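Long-range contacts in fumarylacetoacetate hydrolase (Burkholderia xenovorans, PDB 5TI1), which probably hydrolyses fumarylacetoacetate to fumarate and acetoacetate, the last step of phenylalanine and tyrosine breakdown, with a bound magnesium ion: residues 255-260 and 285-290; 194-199 and 432-437; 225-230 and 324-329; 152-157 and 371-376. All coordinates share one frame; numbering follows the deposited sequence.

Interactions 1, 3 and 4 meet at one magnesium ion: 255-260 brings Asp260, 225-230 brings Glu226 and Glu228, and 152-157 brings Asp153. The strands of these three segments belong to one mixed sheet. Strand 223-233 lies between strands 252-263 and 372-374, and Leu258 N lies 3.0 Å from Glu228 O, a probable hydrogen bond. Thr229 O is 2.8 Å from Ser375 N, probably another. Interaction 2 is farther from the metal, with the side chain of Cys435 about 12 Å from it. It adjoins interaction 1, where Ile286 N is 3.0 Å from Val194 O. The centres of interactions 2 and 4 are about 18 Å apart.

Interaction 1: residues 255-260 and 285-290; sequences MVLLND and TISPWI. With NA (sodium ion), chain L; MG (magnesium ion), chain K.
Leu257 and Asn259 bond to Ser287 and Thr285 across two neighbouring antiparallel strands of the mixed sheet in the FAH-family catalytic domain. Asn259 and Thr285 form a hydrogen-bonded pair. Asn259 N gives its hydrogen to Thr285 O at 2.8 Å, and Thr285 N returns a bond to Asn259 O. Leu258 and Ile286 follow as a non-hydrogen-bonded pair. The ladder then changes character. Ser287 N still donates to Leu257 O at 3.0 Å, but Leu257 N is met by a side chain, Ser287 OG, at 2.8 Å. The hydroxyl lies between the backbone N and the carbonyl carbon of its own residue (chi1 57°), which turns it back onto the neighbouring strand. Ser287 O has no partner in the model although it is buried.

Two side-chain oxygens find partners outside the two segments. Asn259 OD1 accepts from Glu226 N, and Thr285 OG1 bonds to Trp261 NE1. Apolar contacts fill the rest. Val256 forks over the second segment: CG2 rests on Ile286 CB, and CG1 meets Ile290 CG1 at 3.6 Å. Leu258 CG lies 3.8 Å from Ile286 CG2. Leu372, from strand 372-374 of the same sheet, packs against both Leu258 and Ile286.

Past the last bridge the first segment reaches the metals. Both carboxylate oxygens of Asp260 are used. Asp153, Glu226 and Glu228 complete the protein ligands of the magnesium ion; Trp261, Lys280, Ala283 and Thr284 bind the sodium ion. Asp260 OD2 is 2.4 Å from the magnesium ion, and Asp260 OD1 is 2.4 Å from the sodium ion.

Interaction 2: residues 194-199 and 432-437; sequences VVSGTP and FGVCAG
Ser196 and Gly197 make the direct hydrogen bonds to the backbone of strand 429-440. Two of these bonds use the serine hydroxyl. Ala436 N donates to Ser196 OG at 2.8 Å, with an angle of 165° at the hydrogen. The same hydroxyl gives a weak bond to Val434 O at 3.2 Å. With this oxygen anti to the backbone N (chi1 -179°), the hydroxyl extends from the turn and sits between Ala436 N and Val434 O. The third bond is backbone to backbone. Gly197 N donates to Ala436 O at 2.7 Å.

Water gives a second link. One molecule donates to Thr198 O at 2.6 Å and to Ala436 O, which therefore accepts from both Gly197 N and the water.

The first segment can present these groups because it folds into a type II beta turn from Val195 to Thr198. This turn follows strand 193-195, an end strand, within this chain, of one mixed sheet, and leads into strand 200-207, which pairs in parallel with 429-440 in another. Gly197 has a positive phi of 100°, as expected at the third turn position. Val195 O holds the turn closed by accepting from Thr198 N and, at 2.7 Å, from Thr198 OG1.

Van der Waals contact is slight. Ala436 CB lies 3.8 Å from Ser196 OG, and Val434 CG2 lies a little farther from the same hydroxyl. The side chain of Cys435 points away from the turn and packs on Leu257, Asn259 and Thr285.

Interaction 3: residues 225-230 and 324-329; sequences IELETG and ITLEVT. With MG (magnesium ion), chain K.
Leu227 and Val328 have the nearest CA atoms across the contact, 7.7 Å apart. Strands 227-230 and 325-329 pass at 8.7 Å between axes. Their directions differ by 131°. No hydrogen bond joins them, and the space between is bridged by side chains alone.

Leu227 is the main link. Its CG is anti to the backbone N (chi1 162°), and the two methyls beyond it part to reach different residues. CD1 meets Val328 CG2 at 4.0 Å, where the two side chains lie alongside, running in opposite senses. CD2 lies against Leu326 CB, where the chains cross at a slant. Ile225 and Val328 instead meet tip to tip, Ile225 CD1 being 3.8 Å from Val328 CG1. Thr229 CG2 makes a looser contact with Leu326 CD1.

The arrangement is face-to-face packing of two beta sheets. Strand 223-233 belongs to the mixed sheet that carries the metal ligands, and strand 321-331 to a second mixed sheet. Leu419 and Thr344 of that second sheet also touch Leu227.

Alternation along the first strand sends the two glutamates to the other face. Glu226 OE2 and Glu228 OE1 each bind the magnesium ion at 2.2 Å. Their second oxygens are also engaged: Glu226 OE1 forms a salt bridge with Arg264, and Glu228 OE2 accepts from Gly376 N.

Interaction 4: residues 152-157 and 371-376; sequences TDFYSS and DLMGSG. With MG (magnesium ion), chain K.
Thr152 and Asp153 pair with Met373 and Gly374 in two buried parallel bridges, where strand 151-154 lies beside strand 372-374 in the metal-bearing sheet. Three backbone bonds hold them. Thr152 N donates to Leu372 O, Gly374 N to Thr152 O at 2.7 Å, and Phe154 N to Gly374 O at 2.9 Å. A weak bond from Ser156 N to Ser375 O continues the contact past the bridges.

Phe154 turns its ring edge to the second segment. Gly374 O lies in the ring plane, 3.4 Å from Phe154 CD2, while CE2 touches Met373 CB more loosely. Thr152 OG1 is bonded to His360, and a water also links it weakly to Leu372 O.

Gly374 leaves room for the carboxylate of Asp153. Asp153 CG is anti to the backbone N (chi1 -166°), which carries the carboxylate past Gly374 to the metal. Gly376 CA lies close against Phe154 O. Ser157 caps helix 158-168 through His160 N; His160 is the predicted proton acceptor. The ring of Tyr155, a predicted substrate-binding residue, meets that of His160. Asp153 OD2 binds the magnesium ion at 2.3 Å, completing with Glu226, Glu228 and Asp260 the acidic metal site characteristic of the FAH family.

Interaction 1: residues 255-260 and 285-290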
# COMPACT_ATOMS: atom_id res chain seq x y z
N MET B 255 -15.67 10.11 4.89
CA MET B 255 -15.82 8.70 5.23
C MET B 255 -16.61 7.98 4.14
O MET B 255 -17.44 8.58 3.45
CB MET B 255 -16.53 8.53 6.57
CG MET B 255 -16.42 7.16 7.18
SD MET B 255 -17.29 7.11 8.75
CE MET B 255 -16.34 8.29 9.71
N VAL B 256 -16.33 6.68 4.00
CA VAL B 256 -17.08 5.77 3.15
C VAL B 256 -17.39 4.52 3.97
O VAL B 256 -16.85 4.31 5.05
CB VAL B 256 -16.30 5.39 1.88
CG1 VAL B 256 -16.08 6.61 1.00
CG2 VAL B 256 -14.98 4.71 2.25
N LEU B 257 -18.29 3.69 3.44
CA LEU B 257 -18.46 2.34 3.95
C LEU B 257 -17.42 1.42 3.32
O LEU B 257 -17.00 1.63 2.18
CB LEU B 257 -19.87 1.82 3.63
CG LEU B 257 -21.03 2.69 4.14
CD1 LEU B 257 -22.36 2.18 3.62
CD2 LEU B 257 -21.04 2.76 5.64
N LEU B 258 -17.01 0.40 4.07
CA LEU B 258 -15.87 -0.43 3.67
C LEU B 258 -16.14 -1.87 4.09
O LEU B 258 -16.35 -2.15 5.28
CB LEU B 258 -14.56 0.08 4.29
CG LEU B 258 -13.23 -0.51 3.80
CD1 LEU B 258 -12.05 0.47 4.06
CD2 LEU B 258 -12.93 -1.85 4.43
N ASN B 259 -16.15 -2.78 3.12
CA ASN B 259 -16.29 -4.21 3.37
C ASN B 259 -14.94 -4.85 3.08
O ASN B 259 -14.56 -5.02 1.91
CB ASN B 259 -17.39 -4.83 2.51
CG ASN B 259 -17.60 -6.31 2.81
OD1 ASN B 259 -16.88 -6.88 3.65
ND2 ASN B 259 -18.59 -6.93 2.15
N ASP B 260 -14.23 -5.23 4.14
CA ASP B 260 -12.92 -5.88 4.01
C ASP B 260 -13.14 -7.39 3.91
O ASP B 260 -13.04 -8.13 4.89
CB ASP B 260 -12.03 -5.51 5.20
CG ASP B 260 -10.69 -6.24 5.17
OD1 ASP B 260 -10.25 -6.64 4.07
OD2 ASP B 260 -10.09 -6.42 6.26
N THR B 285 -14.13 -3.65 -0.74
CA THR B 285 -15.13 -2.83 -1.41
C THR B 285 -15.41 -1.57 -0.59
O THR B 285 -15.54 -1.64 0.63
CB THR B 285 -16.42 -3.63 -1.65
OG1 THR B 285 -16.13 -4.80 -2.41
CG2 THR B 285 -17.44 -2.80 -2.43
N ILE B 286 -15.50 -0.42 -1.26
CA ILE B 286 -15.99 0.78 -0.59
C ILE B 286 -17.18 1.35 -1.35
O ILE B 286 -17.35 1.14 -2.55
CB ILE B 286 -14.90 1.86 -0.41
CG1 ILE B 286 -14.34 2.35 -1.76
CG2 ILE B 286 -13.78 1.35 0.49
CD1 ILE B 286 -13.39 3.56 -1.61
N SER B 287 -18.03 2.06 -0.60
CA SER B 287 -19.11 2.81 -1.19
C SER B 287 -18.55 3.97 -2.01
O SER B 287 -17.42 4.41 -1.80
CB SER B 287 -20.05 3.32 -0.10
OG SER B 287 -19.34 4.11 0.84
N PRO B 288 -19.33 4.49 -2.97
CA PRO B 288 -18.77 5.49 -3.90
C PRO B 288 -18.84 6.93 -3.42
O PRO B 288 -18.10 7.77 -3.96
CB PRO B 288 -19.62 5.29 -5.17
CG PRO B 288 -20.93 4.78 -4.65
CD PRO B 288 -20.62 3.95 -3.44
N TRP B 289 -19.68 7.26 -2.44
CA TRP B 289 -19.89 8.64 -2.00
C TRP B 289 -19.09 8.94 -0.73
O TRP B 289 -19.30 8.32 0.31
CB TRP B 289 -21.38 8.92 -1.75
CG TRP B 289 -22.23 8.88 -2.99
CD1 TRP B 289 -23.18 7.95 -3.31
CD2 TRP B 289 -22.19 9.80 -4.10
NE1 TRP B 289 -23.73 8.23 -4.53
CE2 TRP B 289 -23.14 9.36 -5.04
CE3 TRP B 289 -21.44 10.95 -4.38
CZ2 TRP B 289 -23.38 10.03 -6.24
CZ3 TRP B 289 -21.66 11.61 -5.57
CH2 TRP B 289 -22.63 11.15 -6.49
N ILE B 290 -18.21 9.93 -0.80
CA ILE B 290 -17.45 10.31 0.39
C ILE B 290 -18.25 11.36 1.13
O ILE B 290 -18.43 12.47 0.64
CB ILE B 290 -16.05 10.81 0.05
CG1 ILE B 290 -15.24 9.73 -0.67
CG2 ILE B 290 -15.34 11.18 1.33
CD1 ILE B 290 -13.80 10.13 -0.95
NA NA L . -10.39 -7.61 1.91
MG MG K . -10.60 -5.64 8.44

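Interaction 2: residues 194-199 and 432-437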
# COMPACT_ATOMS: atom_id res chain seq x y z
N VAL B 194 -11.98 -1.83 -4.49
CA VAL B 194 -12.86 -1.66 -5.64
C VAL B 194 -14.16 -1.01 -5.18
O VAL B 194 -14.55 -1.10 -4.01
CB VAL B 194 -13.16 -3.00 -6.35
CG1 VAL B 194 -11.86 -3.64 -6.80
CG2 VAL B 194 -13.91 -3.92 -5.40
N VAL B 195 -14.86 -0.38 -6.13
CA VAL B 195 -16.09 0.34 -5.82
C VAL B 195 -17.27 -0.62 -5.73
O VAL B 195 -17.27 -1.71 -6.31
CB VAL B 195 -16.35 1.46 -6.86
CG1 VAL B 195 -16.83 0.86 -8.18
CG2 VAL B 195 -17.38 2.48 -6.32
N SER B 196 -18.29 -0.19 -4.99
CA SER B 196 -19.54 -0.93 -4.83
C SER B 196 -20.08 -1.41 -6.17
O SER B 196 -20.06 -0.68 -7.17
CB SER B 196 -20.57 -0.04 -4.14
OG SER B 196 -21.80 -0.71 -3.93
N GLY B 197 -20.55 -2.66 -6.20
CA GLY B 197 -21.06 -3.30 -7.40
C GLY B 197 -20.08 -4.24 -8.07
O GLY B 197 -20.49 -5.06 -8.90
N THR B 198 -18.80 -4.14 -7.75
CA THR B 198 -17.81 -5.00 -8.37
C THR B 198 -18.01 -6.42 -7.86
O THR B 198 -18.02 -6.62 -6.64
CB THR B 198 -16.39 -4.53 -8.05
OG1 THR B 198 -16.26 -3.13 -8.35
CG2 THR B 198 -15.39 -5.32 -8.86
N PRO B 199 -18.19 -7.41 -8.73
CA PRO B 199 -18.26 -8.79 -8.25
C PRO B 199 -16.94 -9.22 -7.65
O PRO B 199 -15.86 -8.77 -8.06
CB PRO B 199 -18.59 -9.59 -9.52
CG PRO B 199 -18.12 -8.74 -10.64
CD PRO B 199 -18.32 -7.31 -10.19
N PHE B 432 -24.89 7.21 3.59
CA PHE B 432 -23.68 6.79 2.89
C PHE B 432 -23.95 6.02 1.60
O PHE B 432 -22.99 5.63 0.92
CB PHE B 432 -22.81 5.95 3.82
CG PHE B 432 -22.06 6.75 4.84
CD1 PHE B 432 -22.70 7.23 5.97
CD2 PHE B 432 -20.71 7.00 4.67
CE1 PHE B 432 -22.00 7.95 6.91
CE2 PHE B 432 -20.00 7.74 5.62
CZ PHE B 432 -20.65 8.21 6.73
N GLY B 433 -25.21 5.81 1.23
CA GLY B 433 -25.42 4.94 0.08
C GLY B 433 -25.14 3.49 0.45
O GLY B 433 -25.32 3.06 1.59
N VAL B 434 -24.68 2.72 -0.54
CA VAL B 434 -24.46 1.30 -0.31
C VAL B 434 -23.08 0.88 -0.79
O VAL B 434 -22.49 1.48 -1.69
CB VAL B 434 -25.55 0.41 -0.97
CG1 VAL B 434 -26.93 0.73 -0.39
CG2 VAL B 434 -25.52 0.54 -2.48
N CYS B 435 -22.58 -0.17 -0.15
CA CYS B 435 -21.32 -0.81 -0.45
C CYS B 435 -21.63 -2.28 -0.69
O CYS B 435 -21.69 -3.06 0.26
CB CYS B 435 -20.35 -0.59 0.71
SG CYS B 435 -18.91 -1.63 0.68
N ALA B 436 -21.85 -2.66 -1.96
CA ALA B 436 -22.34 -3.99 -2.31
C ALA B 436 -21.34 -4.79 -3.16
O ALA B 436 -20.59 -4.25 -3.97
CB ALA B 436 -23.66 -3.91 -3.09
N GLY B 437 -21.39 -6.11 -3.00
CA GLY B 437 -20.67 -7.01 -3.87
C GLY B 437 -21.34 -8.36 -3.88
O GLY B 437 -21.93 -8.78 -2.88
O HOH W 1 -17.87 -5.09 -4.49

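Interaction 3: residues 225-230 and 324-329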
# COMPACT_ATOMS: atom_id res chain seq x y z
N ILE B 225 -17.53 -11.25 5.38
CA ILE B 225 -17.45 -9.80 5.31
C ILE B 225 -16.67 -9.29 6.51
O ILE B 225 -16.45 -10.01 7.48
CB ILE B 225 -18.83 -9.14 5.30
CG1 ILE B 225 -19.44 -9.22 6.70
CG2 ILE B 225 -19.73 -9.76 4.24
CD1 ILE B 225 -20.76 -8.52 6.85
N GLU B 226 -16.28 -8.02 6.45
CA GLU B 226 -15.93 -7.26 7.65
C GLU B 226 -16.57 -5.90 7.48
O GLU B 226 -16.14 -5.11 6.63
CB GLU B 226 -14.42 -7.15 7.86
CG GLU B 226 -13.77 -8.51 8.12
CD GLU B 226 -12.50 -8.42 8.95
OE1 GLU B 226 -12.21 -9.37 9.70
OE2 GLU B 226 -11.80 -7.40 8.84
N LEU B 227 -17.63 -5.65 8.26
CA LEU B 227 -18.32 -4.37 8.24
C LEU B 227 -17.43 -3.32 8.87
O LEU B 227 -17.05 -3.44 10.04
CB LEU B 227 -19.65 -4.47 9.00
CG LEU B 227 -20.24 -3.12 9.42
CD1 LEU B 227 -20.75 -2.36 8.22
CD2 LEU B 227 -21.38 -3.34 10.40
N GLU B 228 -17.10 -2.28 8.10
CA GLU B 228 -16.21 -1.23 8.56
C GLU B 228 -16.61 0.10 7.93
O GLU B 228 -17.40 0.16 6.99
CB GLU B 228 -14.75 -1.52 8.18
CG GLU B 228 -14.25 -2.89 8.60
CD GLU B 228 -12.76 -3.03 8.40
OE1 GLU B 228 -12.27 -4.17 8.33
OE2 GLU B 228 -12.09 -1.99 8.33
N THR B 229 -16.03 1.17 8.45
CA THR B 229 -15.96 2.43 7.73
C THR B 229 -14.52 2.70 7.32
O THR B 229 -13.57 2.21 7.94
CB THR B 229 -16.47 3.60 8.57
OG1 THR B 229 -15.54 3.80 9.64
CG2 THR B 229 -17.86 3.30 9.16
N GLY B 230 -14.36 3.50 6.28
CA GLY B 230 -13.03 3.98 5.94
C GLY B 230 -13.03 5.49 5.90
O GLY B 230 -13.94 6.09 5.32
N ILE B 324 -23.26 6.81 13.63
CA ILE B 324 -23.52 6.33 12.27
C ILE B 324 -24.19 4.97 12.39
O ILE B 324 -23.56 3.99 12.81
CB ILE B 324 -22.25 6.21 11.42
CG1 ILE B 324 -21.37 7.47 11.52
CG2 ILE B 324 -22.61 5.97 9.97
CD1 ILE B 324 -20.13 7.39 10.62
N THR B 325 -25.48 4.92 12.04
CA THR B 325 -26.19 3.65 12.00
C THR B 325 -25.70 2.84 10.81
O THR B 325 -25.60 3.36 9.70
CB THR B 325 -27.70 3.89 11.90
OG1 THR B 325 -28.17 4.48 13.12
CG2 THR B 325 -28.46 2.59 11.67
N LEU B 326 -25.36 1.58 11.05
CA LEU B 326 -24.86 0.68 10.00
C LEU B 326 -25.70 -0.59 9.95
O LEU B 326 -26.15 -1.10 10.98
CB LEU B 326 -23.39 0.33 10.26
CG LEU B 326 -22.41 1.49 10.36
CD1 LEU B 326 -21.10 1.01 10.97
CD2 LEU B 326 -22.15 2.14 9.02
N GLU B 327 -25.91 -1.10 8.73
CA GLU B 327 -26.67 -2.32 8.50
C GLU B 327 -26.03 -3.11 7.38
O GLU B 327 -25.38 -2.56 6.49
CB GLU B 327 -28.15 -2.04 8.13
CG GLU B 327 -28.91 -1.23 9.17
CD GLU B 327 -30.42 -1.23 8.94
OE1 GLU B 327 -30.87 -1.86 7.97
OE2 GLU B 327 -31.14 -0.60 9.74
N VAL B 328 -26.22 -4.42 7.42
CA VAL B 328 -25.74 -5.31 6.36
C VAL B 328 -26.90 -6.22 5.99
O VAL B 328 -27.60 -6.73 6.87
CB VAL B 328 -24.50 -6.12 6.80
CG1 VAL B 328 -24.08 -7.12 5.70
CG2 VAL B 328 -23.33 -5.17 7.16
N THR B 329 -27.12 -6.39 4.69
CA THR B 329 -28.07 -7.38 4.21
C THR B 329 -27.33 -8.41 3.38
O THR B 329 -26.26 -8.14 2.80
CB THR B 329 -29.21 -6.74 3.40
OG1 THR B 329 -28.70 -6.18 2.18
CG2 THR B 329 -29.90 -5.64 4.22
MG MG K . -10.60 -5.64 8.44

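Interaction 4: residues 152-157 and 371-376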
# COMPACT_ATOMS: atom_id res chain seq x y z
N THR B 152 -4.74 1.40 4.86
CA THR B 152 -4.40 0.87 6.18
C THR B 152 -5.67 0.38 6.84
O THR B 152 -6.73 1.01 6.71
CB THR B 152 -3.77 1.97 7.05
OG1 THR B 152 -2.56 2.44 6.44
CG2 THR B 152 -3.49 1.45 8.45
N ASP B 153 -5.59 -0.73 7.57
CA ASP B 153 -6.78 -1.26 8.24
C ASP B 153 -6.48 -1.48 9.71
O ASP B 153 -5.46 -2.08 10.07
CB ASP B 153 -7.25 -2.56 7.59
CG ASP B 153 -8.66 -2.94 8.03
OD1 ASP B 153 -9.47 -2.03 8.34
OD2 ASP B 153 -8.93 -4.16 8.09
N PHE B 154 -7.38 -1.00 10.56
CA PHE B 154 -7.21 -1.13 11.99
C PHE B 154 -8.09 -2.28 12.50
O PHE B 154 -8.54 -3.13 11.73
CB PHE B 154 -7.51 0.22 12.66
CG PHE B 154 -6.46 1.25 12.36
CD1 PHE B 154 -5.31 1.35 13.15
CD2 PHE B 154 -6.60 2.10 11.27
CE1 PHE B 154 -4.33 2.29 12.86
CE2 PHE B 154 -5.62 3.05 10.98
CZ PHE B 154 -4.48 3.13 11.77
N TYR B 155 -8.35 -2.28 13.81
CA TYR B 155 -8.90 -3.43 14.50
C TYR B 155 -9.54 -2.94 15.79
O TYR B 155 -9.35 -3.54 16.85
CB TYR B 155 -7.78 -4.44 14.79
CG TYR B 155 -8.22 -5.83 15.15
CD1 TYR B 155 -8.70 -6.72 14.19
CD2 TYR B 155 -8.10 -6.30 16.45
CE1 TYR B 155 -9.07 -8.00 14.52
CE2 TYR B 155 -8.48 -7.57 16.80
CZ TYR B 155 -8.96 -8.43 15.83
OH TYR B 155 -9.34 -9.70 16.17
N SER B 156 -10.27 -1.83 15.71
CA SER B 156 -10.47 -0.98 16.88
C SER B 156 -11.82 -1.18 17.54
O SER B 156 -12.28 -0.28 18.27
CB SER B 156 -10.28 0.50 16.50
OG SER B 156 -8.94 0.77 16.10
N SER B 157 -12.47 -2.32 17.32
CA SER B 157 -13.71 -2.65 18.02
C SER B 157 -13.41 -3.60 19.17
O SER B 157 -12.93 -4.72 18.95
CB SER B 157 -14.72 -3.30 17.07
OG SER B 157 -15.85 -3.81 17.77
N ASP B 371 -5.39 8.58 0.91
CA ASP B 371 -5.19 7.39 1.74
C ASP B 371 -6.52 6.97 2.39
O ASP B 371 -7.36 7.80 2.73
CB ASP B 371 -4.16 7.65 2.83
CG ASP B 371 -2.71 7.55 2.35
OD1 ASP B 371 -2.44 7.07 1.22
OD2 ASP B 371 -1.82 7.95 3.12
N LEU B 372 -6.68 5.66 2.56
CA LEU B 372 -7.90 5.06 3.09
C LEU B 372 -7.56 4.33 4.38
O LEU B 372 -6.63 3.52 4.42
CB LEU B 372 -8.49 4.08 2.07
CG LEU B 372 -9.77 3.33 2.45
CD1 LEU B 372 -10.94 4.30 2.58
CD2 LEU B 372 -10.05 2.25 1.41
N MET B 373 -8.32 4.61 5.43
CA MET B 373 -8.05 4.05 6.74
C MET B 373 -9.29 3.32 7.24
O MET B 373 -10.30 3.96 7.56
CB MET B 373 -7.58 5.16 7.70
CG MET B 373 -6.44 5.96 7.07
SD MET B 373 -5.12 6.40 8.19
CE MET B 373 -3.94 7.13 7.05
N GLY B 374 -9.22 2.00 7.26
CA GLY B 374 -10.36 1.20 7.67
C GLY B 374 -10.44 1.09 9.18
O GLY B 374 -9.43 0.93 9.87
N SER B 375 -11.66 1.17 9.70
CA SER B 375 -11.85 1.22 11.15
C SER B 375 -11.49 -0.09 11.82
O SER B 375 -11.18 -0.10 13.02
CB SER B 375 -13.31 1.58 11.47
OG SER B 375 -14.19 0.60 10.93
N GLY B 376 -11.49 -1.19 11.08
CA GLY B 376 -11.65 -2.50 11.67
C GLY B 376 -13.13 -2.86 11.79
O GLY B 376 -14.00 -2.01 11.80
MG MG K . -10.60 -5.64 8.44
O HOH W 2 -3.37 4.62 4.57